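Side-chain contact in solute carrier family 15 member 1 (Mus musculus, PDB 5A9D), which carries di- and tripeptides across the intestinal cell membrane together with protons, and is represented here by its extracellular domain: residues 110-114 with 115-119. Numbering follows the deposited sequence.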
ATOM      1  N   THR A 110      10.721  15.230   4.923  1.00 33.65           N
ATOM      2  CA  THR A 110      10.109  14.719   6.131  1.00 32.66           C
ATOM      3  C   THR A 110       9.092  15.744   6.576  1.00 35.47           C
ATOM      4  O   THR A 110       9.379  16.941   6.625  1.00 34.30           O
ATOM      5  CB  THR A 110      11.165  14.337   7.183  1.00 37.41           C
ATOM      6  OG1 THR A 110      11.820  13.166   6.716  1.00 37.28           O
ATOM      7  CG2 THR A 110      10.544  14.039   8.568  1.00 35.94           C
ATOM      8  N   ILE A 111       7.887  15.276   6.874  1.00 32.09           N
ATOM      9  CA  ILE A 111       6.802  16.136   7.310  1.00 30.49           C
ATOM     10  C   ILE A 111       6.411  15.709   8.679  1.00 33.31           C
ATOM     11  O   ILE A 111       6.230  14.515   8.907  1.00 30.20           O
ATOM     12  CB  ILE A 111       5.562  16.121   6.355  1.00 31.68           C
ATOM     13  CG1 ILE A 111       5.979  16.411   4.918  1.00 32.23           C
ATOM     14  CG2 ILE A 111       4.485  17.112   6.849  1.00 31.45           C
ATOM     15  CD1 ILE A 111       6.137  15.138   4.047  1.00 26.92           C
ATOM     16  N   LYS A 112       6.245  16.694   9.592  1.00 30.14           N
ATOM     17  CA  LYS A 112       5.804  16.425  10.956  1.00 32.15           C
ATOM     18  C   LYS A 112       4.544  17.265  11.141  1.00 37.10           C
ATOM     19  O   LYS A 112       4.568  18.475  10.882  1.00 35.18           O
ATOM     20  CB  LYS A 112       6.876  16.789  12.014  1.00 35.50           C
ATOM     21  CG  LYS A 112       8.167  15.976  11.889  1.00 40.23           C
ATOM     22  CD  LYS A 112       8.818  15.765  13.233  1.00 49.77           C
ATOM     23  CE  LYS A 112      10.176  15.117  13.131  1.00 63.58           C
ATOM     24  NZ  LYS A 112      10.892  15.128  14.442  1.00 80.14           N
ATOM     25  N   MET A 113       3.433  16.616  11.499  1.00 34.80           N
ATOM     26  CA  MET A 113       2.153  17.311  11.688  1.00 36.29           C
ATOM     27  C   MET A 113       1.418  16.700  12.854  1.00 39.60           C
ATOM     28  O   MET A 113       1.144  15.502  12.834  1.00 36.17           O
ATOM     29  CB  MET A 113       1.286  17.240  10.421  1.00 37.69           C
ATOM     30  CG  MET A 113      -0.096  17.921  10.589  1.00 44.14           C
ATOM     31  SD  MET A 113      -1.211  17.698   9.172  1.00 49.00           S
ATOM     32  CE  MET A 113      -0.887  19.101   8.284  1.00 46.52           C
ATOM     33  N   SER A 114       1.049  17.542  13.846  1.00 41.75           N
ATOM     34  CA  SER A 114       0.279  17.183  15.047  1.00 43.57           C
ATOM     35  C   SER A 114       0.695  15.836  15.630  1.00 46.85           C
ATOM     36  O   SER A 114      -0.154  14.967  15.800  1.00 49.00           O
ATOM     37  CB  SER A 114      -1.229  17.189  14.755  1.00 48.78           C
ATOM     38  OG  SER A 114      -1.654  18.294  13.977  1.00 58.55           O
ATOM     39  N   GLY A 115       1.993  15.659  15.883  1.00 42.15           N
ATOM     40  CA  GLY A 115       2.539  14.423  16.457  1.00 41.67           C
ATOM     41  C   GLY A 115       2.704  13.251  15.497  1.00 43.77           C
ATOM     42  O   GLY A 115       3.221  12.204  15.887  1.00 47.39           O
ATOM     43  N   LYS A 116       2.264  13.402  14.238  1.00 37.75           N
ATOM     44  CA  LYS A 116       2.424  12.363  13.202  1.00 36.18           C
ATOM     45  C   LYS A 116       3.592  12.708  12.277  1.00 36.21           C
ATOM     46  O   LYS A 116       3.957  13.875  12.178  1.00 35.65           O
ATOM     47  CB  LYS A 116       1.114  12.105  12.438  1.00 38.39           C
ATOM     48  CG  LYS A 116       0.053  11.509  13.396  1.00 39.77           C
ATOM     49  CD  LYS A 116      -1.203  11.105  12.681  1.00 48.33           C
ATOM     50  CE  LYS A 116      -2.187  10.470  13.647  1.00 48.36           C
ATOM     51  NZ  LYS A 116      -2.935  11.499  14.407  1.00 73.81           N
ATOM     52  N   VAL A 117       4.231  11.698  11.684  1.00 30.27           N
ATOM     53  CA  VAL A 117       5.411  11.871  10.850  1.00 30.65           C
ATOM     54  C   VAL A 117       5.214  11.147   9.529  1.00 33.13           C
ATOM     55  O   VAL A 117       4.696  10.038   9.494  1.00 33.29           O
ATOM     56  CB  VAL A 117       6.718  11.349  11.573  1.00 37.45           C
ATOM     57  CG1 VAL A 117       7.969  11.609  10.744  1.00 36.34           C
ATOM     58  CG2 VAL A 117       6.882  11.964  12.948  1.00 40.07           C
ATOM     59  N   TYR A 118       5.690  11.756   8.463  1.00 30.91           N
ATOM     60  CA  TYR A 118       5.743  11.223   7.118  1.00 29.41           C
ATOM     61  C   TYR A 118       7.232  11.352   6.821  1.00 33.53           C
ATOM     62  O   TYR A 118       7.708  12.419   6.431  1.00 32.41           O
ATOM     63  CB  TYR A 118       4.967  12.093   6.147  1.00 28.31           C
ATOM     64  CG  TYR A 118       3.496  12.285   6.452  1.00 27.57           C
ATOM     65  CD1 TYR A 118       3.072  13.275   7.326  1.00 28.63           C
ATOM     66  CD2 TYR A 118       2.524  11.570   5.759  1.00 28.10           C
ATOM     67  CE1 TYR A 118       1.710  13.491   7.572  1.00 29.72           C
ATOM     68  CE2 TYR A 118       1.162  11.804   5.966  1.00 28.39           C
ATOM     69  CZ  TYR A 118       0.762  12.791   6.842  1.00 30.10           C
ATOM     70  OH  TYR A 118      -0.567  13.030   7.023  1.00 25.88           O
ATOM     71  N   GLU A 119       7.967  10.283   7.066  1.00 31.31           N
ATOM     72  CA  GLU A 119       9.409  10.274   6.956  1.00 33.51           C
ATOM     73  C   GLU A 119       9.916   9.899   5.598  1.00 38.35           C
ATOM     74  O   GLU A 119       9.459   8.916   5.019  1.00 39.35           O
ATOM     75  CB  GLU A 119      10.036   9.364   8.037  1.00 36.97           C
ATOM     76  CG  GLU A 119      11.494   9.716   8.322  1.00 53.10           C
ATOM     77  CD  GLU A 119      11.969   9.411   9.728  1.00 87.96           C
ATOM     78  OE1 GLU A 119      12.373   8.252   9.969  1.00 90.43           O
ATOM     79  OE2 GLU A 119      11.944  10.323  10.586  1.00 86.78           O
TER
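I111 and Y118 form a hydrogen-bonded pair of this β-hairpin. Their backbones exchange two bonds, I111 N to Y118 O at 2.9 Å and Y118 N to I111 O at 2.8 Å. The side chains cross at a slant, with I111 CD1 3.9 Å from Y118 CB and I111 CB 3.9 Å from Y118 CD1. Y118 has CG anti to its carbonyl carbon (chi1 -59°), which stands the ring off the sheet beside I111, its CD1 edge turned to I111 O, which lies in the ring plane. A second bonded pair, M113 with K116, closes the type I' turn, where S114 and G115 both take the positive phi this turn requires; K116 CB also rests 3.4 Å from M113 O.

On the face shared by T110, K112 and V117, T110 CG2 meets V117 CG1 at 4.2 Å, while OG1 runs alongside CG of E119 and accepts a bond from the backbone N of N120. A valine in place of T110 would probably keep the methyl packing but leave that N-H without its acceptor.

Further out, Y118 OH bonds to I99 O and its ring meets F101 edge to face, while K116 NZ reaches F131 O. The Y118 face thus packs against strands 97-103 and 125-132 of the opposing sheet in this immunoglobulin-like sandwich, and strand 138-142 pairs with 109-113 on the side away from the edge strand 116-121.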